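Local coordinates for coenzyme F420-dependent N(5),N(10)-methenyltetrahydromethanopterin reductase-related protein (Desulfurobacterium thermolithotrophum DSM 11699, PDB 6HUZ) that binds the iron-guanylylpyridinol cofactor and methenyl-tetrahydrofolate as a bacterial paralog of [Fe]-hydrogenase, probably reducing such tetrahydrofolate derivatives with H2, at residues Leu24-Glu38 / Ala149-Ile161. Numbering follows the deposited sequence.
Sequences LGGEPPYGGSAMAVE and AIPGTPQHKHYLI. With FE9 (iron-guanylyl pyridinol cofactor), chain B.
Pro-151 packs against the first turn of helix 32-41, and this is the tight part of the contact. Its ring meets Met-35, with CG 3.5 Å from Met-35 CG, while Pro-151 O accepts a nearly straight hydrogen bond from the backbone N of Gly-31, the N-cap residue (2.9 Å, 161° at the hydrogen). The same oxygen lies at the edge of the Tyr-30 ring, near its plane, and touches Ala-34 CB. Tyr-30 leans its CB on Ile-150 CG2 and brings CE1 to 3.6 Å from Thr-153 CG2; beyond the ring, its hydroxyl donates to Gly-25 O (2.7 Å), from above the carbonyl plane, and so ties the ring to the loop that carries it. Thr-153 turns OG1 back, between its backbone N and carbonyl carbon (chi1 61°), to donate to Ile-150 O, which also receives Thr-153 N in the type II turn. Gly-152 in that turn lies close to Tyr-30 and Ala-34. Leu-24 crosses Ile-150 at about a right angle, CD1 3.8 Å from Ile-150 CD1, and sets CB and CD2 against the Gln-155 amide, whose NE2 donates to Leu-24 O (3.1 Å), in the amide plane.

The solvent side is looser: Pro-154 rests on the Gly-25 and Gly-26 backbone, and one water bridges Glu-27 N and Gly-152 O. Separately, the partly exposed Glu-38 carboxylate reaches the buried His-156 ring, Gly-152 N and the Tyr-159 hydroxyl through two waters.

The loop before helix 32-41 and that helix's first turn therefore back the turn at Ile-150 to Thr-153, whose start lines the cofactor and substrate pockets of the Rossmann-type domain: Ile-150 CA lies 3.3 Å from O1F of an iron-bound carbon monoxide ligand. Apolar packing and direct hydrogen bonds hold this turn, whereas water carries much of the polar linkage farther out.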
loop_
_atom_site.group_PDB
_atom_site.type_symbol
_atom_site.label_atom_id
_atom_site.label_comp_id
_atom_site.label_asym_id
_atom_site.label_seq_id
_atom_site.Cartn_x
_atom_site.Cartn_y
_atom_site.Cartn_z
ATOM N N LEU A 24 -2.377 15.059 -23.891
ATOM C CA LEU A 24 -0.948 15.119 -23.594
ATOM C C LEU A 24 -0.135 15.991 -24.546
ATOM O O LEU A 24 0.633 16.832 -24.075
ATOM C CB LEU A 24 -0.389 13.708 -23.537
ATOM C CG LEU A 24 -0.997 12.827 -22.430
ATOM C CD1 LEU A 24 -0.823 11.364 -22.756
ATOM C CD2 LEU A 24 -0.385 13.139 -21.047
ATOM N N GLY A 25 -0.297 15.801 -25.858
ATOM C CA GLY A 25 0.426 16.591 -26.853
ATOM C C GLY A 25 1.011 15.797 -27.999
ATOM O O GLY A 25 0.776 14.593 -28.113
ATOM N N GLY A 26 1.779 16.480 -28.842
ATOM C CA GLY A 26 2.428 15.875 -30.004
ATOM C C GLY A 26 1.432 15.463 -31.072
ATOM O O GLY A 26 0.276 15.875 -31.031
ATOM N N GLU A 27 1.877 14.649 -32.044
ATOM C CA GLU A 27 1.043 14.165 -33.149
ATOM C C GLU A 27 1.295 12.723 -33.427
ATOM O O GLU A 27 2.416 12.267 -33.205
ATOM C CB GLU A 27 1.474 14.841 -34.453
ATOM C CG GLU A 27 1.198 16.307 -34.510
ATOM C CD GLU A 27 1.535 16.847 -35.879
ATOM O OE1 GLU A 27 0.585 17.159 -36.628
ATOM O OE2 GLU A 27 2.741 16.947 -36.205
ATOM N N PRO A 28 0.316 12.000 -34.024
ATOM C CA PRO A 28 0.575 10.602 -34.372
ATOM C C PRO A 28 1.714 10.566 -35.385
ATOM O O PRO A 28 1.991 11.574 -36.051
ATOM C CB PRO A 28 -0.769 10.098 -34.927
ATOM C CG PRO A 28 -1.504 11.304 -35.310
ATOM C CD PRO A 28 -1.048 12.406 -34.400
ATOM N N PRO A 29 2.425 9.438 -35.500
ATOM C CA PRO A 29 2.216 8.160 -34.811
ATOM C C PRO A 29 2.836 8.106 -33.415
ATOM O O PRO A 29 3.936 8.599 -33.190
ATOM C CB PRO A 29 2.858 7.165 -35.768
ATOM C CG PRO A 29 4.048 7.929 -36.303
ATOM C CD PRO A 29 3.538 9.349 -36.470
ATOM N N TYR A 30 2.112 7.489 -32.489
ATOM C CA TYR A 30 2.525 7.333 -31.103
ATOM C C TYR A 30 2.893 5.879 -30.847
ATOM O O TYR A 30 2.461 4.995 -31.587
ATOM C CB TYR A 30 1.345 7.690 -30.188
ATOM C CG TYR A 30 0.944 9.151 -30.231
ATOM C CD1 TYR A 30 1.739 10.128 -29.639
ATOM C CD2 TYR A 30 -0.270 9.544 -30.780
ATOM C CE1 TYR A 30 1.344 11.461 -29.614
ATOM C CE2 TYR A 30 -0.662 10.879 -30.789
ATOM C CZ TYR A 30 0.141 11.836 -30.191
ATOM O OH TYR A 30 -0.257 13.159 -30.181
ATOM N N GLY A 31 3.666 5.646 -29.793
ATOM C CA GLY A 31 4.063 4.301 -29.396
ATOM C C GLY A 31 5.352 3.793 -30.004
ATOM O O GLY A 31 6.309 4.545 -30.133
ATOM N N GLY A 32 5.374 2.514 -30.354
ATOM C CA GLY A 32 6.543 1.852 -30.921
ATOM C C GLY A 32 7.092 2.562 -32.133
ATOM O O GLY A 32 8.306 2.671 -32.298
ATOM N N SER A 33 6.172 3.026 -32.999
ATOM C CA SER A 33 6.502 3.766 -34.210
ATOM C C SER A 33 7.326 5.007 -33.866
ATOM O O SER A 33 8.336 5.267 -34.523
ATOM C CB SER A 33 5.210 4.217 -34.893
ATOM O OG SER A 33 4.381 4.846 -33.926
ATOM N N ALA A 34 6.885 5.782 -32.861
ATOM C CA ALA A 34 7.589 7.009 -32.447
ATOM C C ALA A 34 8.994 6.671 -31.922
ATOM O O ALA A 34 9.946 7.386 -32.230
ATOM C CB ALA A 34 6.796 7.720 -31.337
ATOM N N MET A 35 9.095 5.595 -31.116
ATOM C CA MET A 35 10.344 5.109 -30.538
ATOM C C MET A 35 11.297 4.780 -31.685
ATOM O O MET A 35 12.450 5.184 -31.664
ATOM C CB MET A 35 10.103 3.847 -29.703
ATOM C CG MET A 35 9.446 4.130 -28.361
ATOM S SD MET A 35 9.160 2.626 -27.439
ATOM C CE MET A 35 10.792 2.066 -27.180
ATOM N N ALA A 36 10.827 4.030 -32.652
ATOM C CA ALA A 36 11.619 3.645 -33.852
ATOM C C ALA A 36 12.143 4.867 -34.591
ATOM O O ALA A 36 13.314 4.930 -34.917
ATOM C CB ALA A 36 10.759 2.815 -34.796
ATOM N N VAL A 37 11.271 5.830 -34.878
ATOM C CA VAL A 37 11.654 7.060 -35.565
ATOM C C VAL A 37 12.770 7.767 -34.787
ATOM O O VAL A 37 13.756 8.215 -35.388
ATOM C CB VAL A 37 10.418 7.971 -35.779
ATOM C CG1 VAL A 37 10.828 9.430 -36.017
ATOM C CG2 VAL A 37 9.572 7.455 -36.954
ATOM N N GLU A 38 12.636 7.864 -33.458
ATOM C CA GLU A 38 13.660 8.521 -32.649
ATOM C C GLU A 38 14.997 7.800 -32.705
ATOM O O GLU A 38 16.023 8.461 -32.783
ATOM C CB GLU A 38 13.196 8.641 -31.173
ATOM C CG GLU A 38 12.161 9.736 -31.004
ATOM C CD GLU A 38 11.393 9.749 -29.691
ATOM O OE1 GLU A 38 10.415 10.527 -29.616
ATOM O OE2 GLU A 38 11.748 8.997 -28.750
ATOM N N ALA A 149 5.265 6.688 -20.276
ATOM C CA ALA A 149 4.696 7.807 -21.037
ATOM C C ALA A 149 4.339 7.231 -22.402
ATOM O O ALA A 149 4.683 6.078 -22.682
ATOM C CB ALA A 149 5.768 8.918 -21.224
ATOM N N ILE A 150 3.654 8.017 -23.250
ATOM C CA ILE A 150 3.329 7.552 -24.580
ATOM C C ILE A 150 4.389 8.145 -25.541
ATOM O O ILE A 150 4.392 9.366 -25.768
ATOM C CB ILE A 150 1.891 7.978 -24.997
ATOM C CG1 ILE A 150 0.851 7.297 -24.036
ATOM C CG2 ILE A 150 1.632 7.653 -26.481
ATOM C CD1 ILE A 150 -0.610 7.842 -24.233
ATOM N N PRO A 151 5.283 7.328 -26.131
ATOM C CA PRO A 151 6.280 7.904 -27.056
ATOM C C PRO A 151 5.595 8.709 -28.152
ATOM O O PRO A 151 4.624 8.227 -28.766
ATOM C CB PRO A 151 6.990 6.672 -27.602
ATOM C CG PRO A 151 6.920 5.685 -26.442
ATOM C CD PRO A 151 5.476 5.868 -26.004
ATOM N N GLY A 152 6.088 9.936 -28.354
ATOM C CA GLY A 152 5.548 10.875 -29.331
ATOM C C GLY A 152 4.897 12.078 -28.679
ATOM O O GLY A 152 4.587 13.072 -29.349
ATOM N N THR A 153 4.680 11.995 -27.365
ATOM C CA THR A 153 4.106 13.083 -26.585
ATOM C C THR A 153 5.292 13.867 -25.955
ATOM O O THR A 153 6.360 13.297 -25.718
ATOM C CB THR A 153 3.186 12.529 -25.506
ATOM O OG1 THR A 153 3.959 11.703 -24.632
ATOM C CG2 THR A 153 2.014 11.727 -26.088
ATOM N N PRO A 154 5.144 15.165 -25.676
ATOM C CA PRO A 154 6.264 15.892 -25.049
ATOM C C PRO A 154 6.653 15.332 -23.668
ATOM O O PRO A 154 7.778 15.561 -23.230
ATOM C CB PRO A 154 5.733 17.317 -24.919
ATOM C CG PRO A 154 4.237 17.190 -24.984
ATOM C CD PRO A 154 3.968 16.034 -25.879
ATOM N N GLN A 155 5.737 14.614 -22.979
ATOM C CA GLN A 155 6.007 14.047 -21.643
ATOM C C GLN A 155 7.019 12.909 -21.734
ATOM O O GLN A 155 7.699 12.626 -20.751
ATOM C CB GLN A 155 4.707 13.475 -20.983
ATOM C CG GLN A 155 3.685 14.532 -20.567
ATOM C CD GLN A 155 2.827 15.060 -21.706
ATOM O OE1 GLN A 155 2.854 14.571 -22.850
ATOM N NE2 GLN A 155 2.034 16.082 -21.424
ATOM N N HIS A 156 7.111 12.227 -22.894
ATOM C CA HIS A 156 8.059 11.123 -22.994
ATOM C C HIS A 156 9.492 11.682 -23.081
ATOM O O HIS A 156 9.958 12.051 -24.164
ATOM C CB HIS A 156 7.725 10.217 -24.186
ATOM C CG HIS A 156 8.729 9.127 -24.351
ATOM N ND1 HIS A 156 9.287 8.845 -25.579
ATOM C CD2 HIS A 156 9.291 8.323 -23.415
ATOM C CE1 HIS A 156 10.135 7.852 -25.373
ATOM N NE2 HIS A 156 10.191 7.521 -24.074
ATOM N N LYS A 157 10.190 11.766 -21.923
ATOM C CA LYS A 157 11.549 12.298 -21.899
ATOM C C LYS A 157 12.458 11.349 -21.194
ATOM O O LYS A 157 13.457 11.767 -20.654
ATOM C CB LYS A 157 11.564 13.651 -21.181
ATOM C CG LYS A 157 10.427 14.567 -21.620
ATOM C CD LYS A 157 10.744 16.048 -21.460
ATOM C CE LYS A 157 9.664 16.787 -20.712
ATOM N NZ LYS A 157 9.507 18.175 -21.225
ATOM N N HIS A 158 12.130 10.062 -21.173
ATOM C CA HIS A 158 12.971 9.144 -20.396
ATOM C C HIS A 158 12.559 7.740 -20.688
ATOM O O HIS A 158 11.547 7.510 -21.343
ATOM C CB HIS A 158 12.606 9.380 -18.860
ATOM C CG HIS A 158 11.109 9.428 -18.691
ATOM N ND1 HIS A 158 10.412 10.625 -18.775
ATOM C CD2 HIS A 158 10.219 8.415 -18.586
ATOM C CE1 HIS A 158 9.130 10.305 -18.678
ATOM N NE2 HIS A 158 8.965 8.986 -18.573
ATOM N N TYR A 159 13.312 6.797 -20.147
ATOM C CA TYR A 159 12.997 5.373 -20.221
ATOM C C TYR A 159 13.341 4.752 -18.835
ATOM O O TYR A 159 14.311 5.177 -18.190
ATOM C CB TYR A 159 13.819 4.644 -21.271
ATOM C CG TYR A 159 13.373 4.872 -22.696
ATOM C CD1 TYR A 159 12.186 4.331 -23.171
ATOM C CD2 TYR A 159 14.147 5.624 -23.578
ATOM C CE1 TYR A 159 11.776 4.527 -24.480
ATOM C CE2 TYR A 159 13.749 5.823 -24.896
ATOM C CZ TYR A 159 12.558 5.276 -25.342
ATOM O OH TYR A 159 12.127 5.471 -26.624
ATOM N N LEU A 160 12.564 3.745 -18.416
ATOM C CA LEU A 160 12.815 3.001 -17.202
ATOM C C LEU A 160 13.450 1.721 -17.710
ATOM O O LEU A 160 12.844 1.029 -18.541
ATOM C CB LEU A 160 11.522 2.712 -16.431
ATOM C CG LEU A 160 10.697 3.926 -16.043
ATOM C CD1 LEU A 160 9.585 3.517 -15.047
ATOM C CD2 LEU A 160 11.550 5.000 -15.437
ATOM N N ILE A 161 14.674 1.428 -17.232
ATOM C CA ILE A 161 15.498 0.279 -17.625
ATOM C C ILE A 161 15.728 -0.644 -16.455
ATOM O O ILE A 161 16.325 -0.267 -15.430
ATOM C CB ILE A 161 16.845 0.762 -18.270
ATOM C CG1 ILE A 161 16.576 1.593 -19.532
ATOM C CG2 ILE A 161 17.782 -0.417 -18.614
ATOM C CD1 ILE A 161 17.758 2.495 -19.905
HETATM O O2 FE9 B . -0.698 2.110 -23.875
HETATM FE FE FE9 B . 2.303 2.051 -22.696
HETATM C C1F FE9 B . 2.517 3.425 -23.888
HETATM O O1F FE9 B . 2.654 4.274 -24.625
HETATM C C2F FE9 B . 3.337 2.984 -21.500
HETATM O O2F FE9 B . 4.003 3.554 -20.787
HETATM C C8 FE9 B . 3.784 1.029 -23.323
HETATM O O18 FE9 B . 4.930 1.249 -22.976
HETATM C C7 FE9 B . 3.501 -0.115 -24.284
HETATM C C6 FE9 B . 2.063 0.037 -24.688
HETATM N N1 FE9 B . 1.314 1.038 -24.045
HETATM C C5 FE9 B . 1.489 -0.824 -25.735
HETATM C C5M FE9 B . 2.331 -1.903 -26.353
HETATM C C4 FE9 B . 0.079 -0.625 -26.106
HETATM C C3 FE9 B . -0.711 0.432 -25.416
HETATM C C3M FE9 B . -2.154 0.708 -25.757
HETATM C C2 FE9 B . -0.024 1.275 -24.367
HETATM O O3P FE9 B . -0.448 -1.489 -27.017
HETATM P P1 FE9 B . -0.689 -1.116 -28.570
HETATM O O1P FE9 B . -0.719 0.329 -28.723
HETATM O O2P FE9 B . -2.163 -1.661 -28.954
HETATM O "O5'" FE9 B . 0.505 -1.800 -29.374
HETATM C "C5'" FE9 B . 0.594 -3.203 -29.565
HETATM C "C4'" FE9 B . 1.097 -3.408 -30.990
HETATM O "O4'" FE9 B . 1.382 -4.786 -31.201
HETATM C "C1'" FE9 B . 1.085 -5.087 -32.558
HETATM C "C2'" FE9 B . -0.185 -4.307 -32.823
HETATM O "O2'" FE9 B . -0.461 -4.088 -34.214
HETATM C "C3'" FE9 B . 0.068 -3.018 -32.051
HETATM O "O3'" FE9 B . 0.607 -1.978 -32.869
HETATM N N9A FE9 B . 1.011 -6.549 -32.738
HETATM C C4A FE9 B . 2.068 -7.252 -33.068
HETATM N N3A FE9 B . 3.340 -6.914 -33.384
HETATM C C2A FE9 B . 4.199 -7.887 -33.753
HETATM N N2A FE9 B . 5.470 -7.511 -34.019
HETATM N N1A FE9 B . 3.862 -9.188 -33.846
HETATM C C6A FE9 B . 2.612 -9.626 -33.613
HETATM O O6A FE9 B . 2.321 -10.831 -33.686
HETATM C C5A FE9 B . 1.616 -8.646 -33.176
HETATM N N7A FE9 B . 0.319 -8.663 -32.835
HETATM C C8A FE9 B . -0.036 -7.380 -32.568
HETATM O O HOH W 1 4.525 14.198 -31.824
HETATM O O HOH W 2 8.656 10.513 -27.557
HETATM O O HOH W 3 13.678 7.130 -27.998
HETATM O O HOH W 4 0.414 2.467 -21.552
#